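Local coordinates for tetrapyrrole methylase family protein (Chlorobaculum tepidum, PDB 3HH1) that probably methylates the 2'-hydroxyl of a cytidine ribose in 16S ribosomal RNA with S-adenosylmethionine as donor, the chain here being one domain of the enzyme, at residues F63-E66 with R67-Q71. Numbering follows the deposited sequence.
Sequences FNEE and RAVRQ. With SO4 (sulfate ion), chain E.
The Arg70 guanidinium turns one face to the carbonyl oxygen of Glu66, one turn earlier, with Arg70 NH1 3.8 Å from Glu66 O, and offers its edge to a sulfate ion. Arg67 meets the same ion edge-on, while Gln71 CD lies over one of its guanidinium faces, displaced toward the rim. Arg67 NE donates to sulfate O3 at 2.7 Å, backed by a long, weak bond from NH1 to O4. From the other arginine, Arg70 NH2 reaches sulfate O1 at 2.8 Å in an almost straight bond (176°). Arg67 runs extended as far as NE, whereas Arg70 turns at its CG-CD bond (chi3 58°), which folds its guanidinium back over the Glu66 carbonyl and toward the anion.

Beneath these side chains the backbone is already helical: Val69 N bonds to Glu65 O at 3.0 Å and Arg70 N to Glu66 O at 2.8 Å, while Asn64 O, at the N-cap position, receives weaker bonds from Arg67 and Ala68. Glu65 and Val69 run side by side, CG to CG2 4.0 Å, and both touch helix 98-106; Ala68 packs on Val58 of strand 57-59. The sulfate, probably from the crystallisation liquor, is thus gripped by an i, i+3 arginine pair on the outer surface of the first turns of helix 65-77, which flanks the parallel sheet of this alpha/beta tetrapyrrole methylase-family domain.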
loop_
_atom_site.group_PDB
_atom_site.type_symbol
_atom_site.label_atom_id
_atom_site.label_comp_id
_atom_site.label_asym_id
_atom_site.label_seq_id
_atom_site.Cartn_x
_atom_site.Cartn_y
_atom_site.Cartn_z
ATOM N N PHE A 63 -16.444 -4.384 -9.168
ATOM C CA PHE A 63 -17.107 -5.158 -10.215
ATOM C C PHE A 63 -16.428 -4.968 -11.568
ATOM O O PHE A 63 -16.404 -5.888 -12.392
ATOM C CB PHE A 63 -18.607 -4.805 -10.269
ATOM C CG PHE A 63 -19.294 -5.148 -11.577
ATOM C CD1 PHE A 63 -19.713 -6.451 -11.859
ATOM C CD2 PHE A 63 -19.561 -4.145 -12.508
ATOM C CE1 PHE A 63 -20.366 -6.746 -13.069
ATOM C CE2 PHE A 63 -20.207 -4.435 -13.716
ATOM C CZ PHE A 63 -20.614 -5.738 -13.998
ATOM N N ASN A 64 -15.866 -3.786 -11.788
ATOM C CA ASN A 64 -15.222 -3.460 -13.052
ATOM C C ASN A 64 -13.710 -3.333 -12.896
ATOM O O ASN A 64 -13.046 -2.607 -13.630
ATOM C CB ASN A 64 -15.843 -2.186 -13.632
ATOM C CG ASN A 64 -17.116 -2.472 -14.402
ATOM O OD1 ASN A 64 -17.093 -3.189 -15.413
ATOM N ND2 ASN A 64 -18.235 -1.895 -13.953
ATOM N N GLU A 65 -13.178 -4.073 -11.928
ATOM C CA GLU A 65 -11.753 -4.083 -11.648
ATOM C C GLU A 65 -10.982 -4.277 -12.930
ATOM O O GLU A 65 -10.023 -3.534 -13.195
ATOM C CB GLU A 65 -11.417 -5.209 -10.656
ATOM C CG GLU A 65 -9.973 -5.715 -10.744
ATOM C CD GLU A 65 -9.650 -6.783 -9.716
ATOM O OE1 GLU A 65 -10.390 -6.919 -8.710
ATOM O OE2 GLU A 65 -8.638 -7.494 -9.925
ATOM N N GLU A 66 -11.396 -5.271 -13.720
ATOM C CA GLU A 66 -10.667 -5.658 -14.927
ATOM C C GLU A 66 -10.495 -4.509 -15.901
ATOM O O GLU A 66 -9.449 -4.385 -16.541
ATOM C CB GLU A 66 -11.385 -6.768 -15.699
ATOM C CG GLU A 66 -11.027 -8.175 -15.293
ATOM C CD GLU A 66 -11.741 -9.221 -16.163
ATOM O OE1 GLU A 66 -12.940 -9.017 -16.507
ATOM O OE2 GLU A 66 -11.097 -10.249 -16.499
ATOM N N ARG A 67 -11.563 -3.738 -16.078
ATOM C CA ARG A 67 -11.558 -2.664 -17.052
ATOM C C ARG A 67 -10.543 -1.581 -16.656
ATOM O O ARG A 67 -9.810 -1.087 -17.508
ATOM C CB ARG A 67 -12.966 -2.078 -17.168
ATOM C CG ARG A 67 -13.065 -0.899 -18.088
ATOM C CD ARG A 67 -14.497 -0.406 -18.308
ATOM N NE ARG A 67 -14.512 0.394 -19.533
ATOM C CZ ARG A 67 -14.302 1.704 -19.605
ATOM N NH1 ARG A 67 -14.289 2.292 -20.791
ATOM N NH2 ARG A 67 -14.113 2.438 -18.519
ATOM N N ALA A 68 -10.490 -1.215 -15.365
ATOM C CA ALA A 68 -9.540 -0.197 -14.891
ATOM C C ALA A 68 -8.125 -0.718 -14.992
ATOM O O ALA A 68 -7.257 -0.020 -15.487
ATOM C CB ALA A 68 -9.860 0.269 -13.436
ATOM N N VAL A 69 -7.910 -1.959 -14.596
ATOM C CA VAL A 69 -6.580 -2.559 -14.706
ATOM C C VAL A 69 -6.132 -2.624 -16.177
ATOM O O VAL A 69 -5.011 -2.267 -16.522
ATOM C CB VAL A 69 -6.514 -3.973 -14.079
ATOM C CG1 VAL A 69 -5.147 -4.483 -14.220
ATOM C CG2 VAL A 69 -6.877 -3.968 -12.609
ATOM N N ARG A 70 -7.021 -3.066 -17.051
ATOM C CA ARG A 70 -6.700 -3.144 -18.465
ATOM C C ARG A 70 -6.308 -1.790 -19.018
ATOM O O ARG A 70 -5.319 -1.675 -19.740
ATOM C CB ARG A 70 -7.852 -3.706 -19.261
ATOM C CG ARG A 70 -7.531 -3.906 -20.693
ATOM C CD ARG A 70 -8.547 -4.796 -21.368
ATOM N NE ARG A 70 -9.896 -4.242 -21.261
ATOM C CZ ARG A 70 -10.886 -4.730 -20.511
ATOM N NH1 ARG A 70 -10.744 -5.845 -19.778
ATOM N NH2 ARG A 70 -12.057 -4.099 -20.518
ATOM N N GLN A 71 -7.076 -0.766 -18.693
ATOM C CA GLN A 71 -6.787 0.579 -19.178
ATOM C C GLN A 71 -5.412 1.075 -18.734
ATOM O O GLN A 71 -4.680 1.682 -19.537
ATOM C CB GLN A 71 -7.831 1.577 -18.701
ATOM C CG GLN A 71 -9.172 1.412 -19.381
ATOM C CD GLN A 71 -10.136 2.410 -18.836
ATOM O OE1 GLN A 71 -10.526 3.323 -19.521
ATOM N NE2 GLN A 71 -10.434 2.310 -17.574
HETATM S S SO4 E . -13.613 -1.436 -22.551
HETATM O O1 SO4 E . -12.289 -1.824 -22.046
HETATM O O2 SO4 E . -14.009 -2.361 -23.615
HETATM O O3 SO4 E . -14.608 -1.493 -21.481
HETATM O O4 SO4 E . -13.598 -0.068 -23.072
#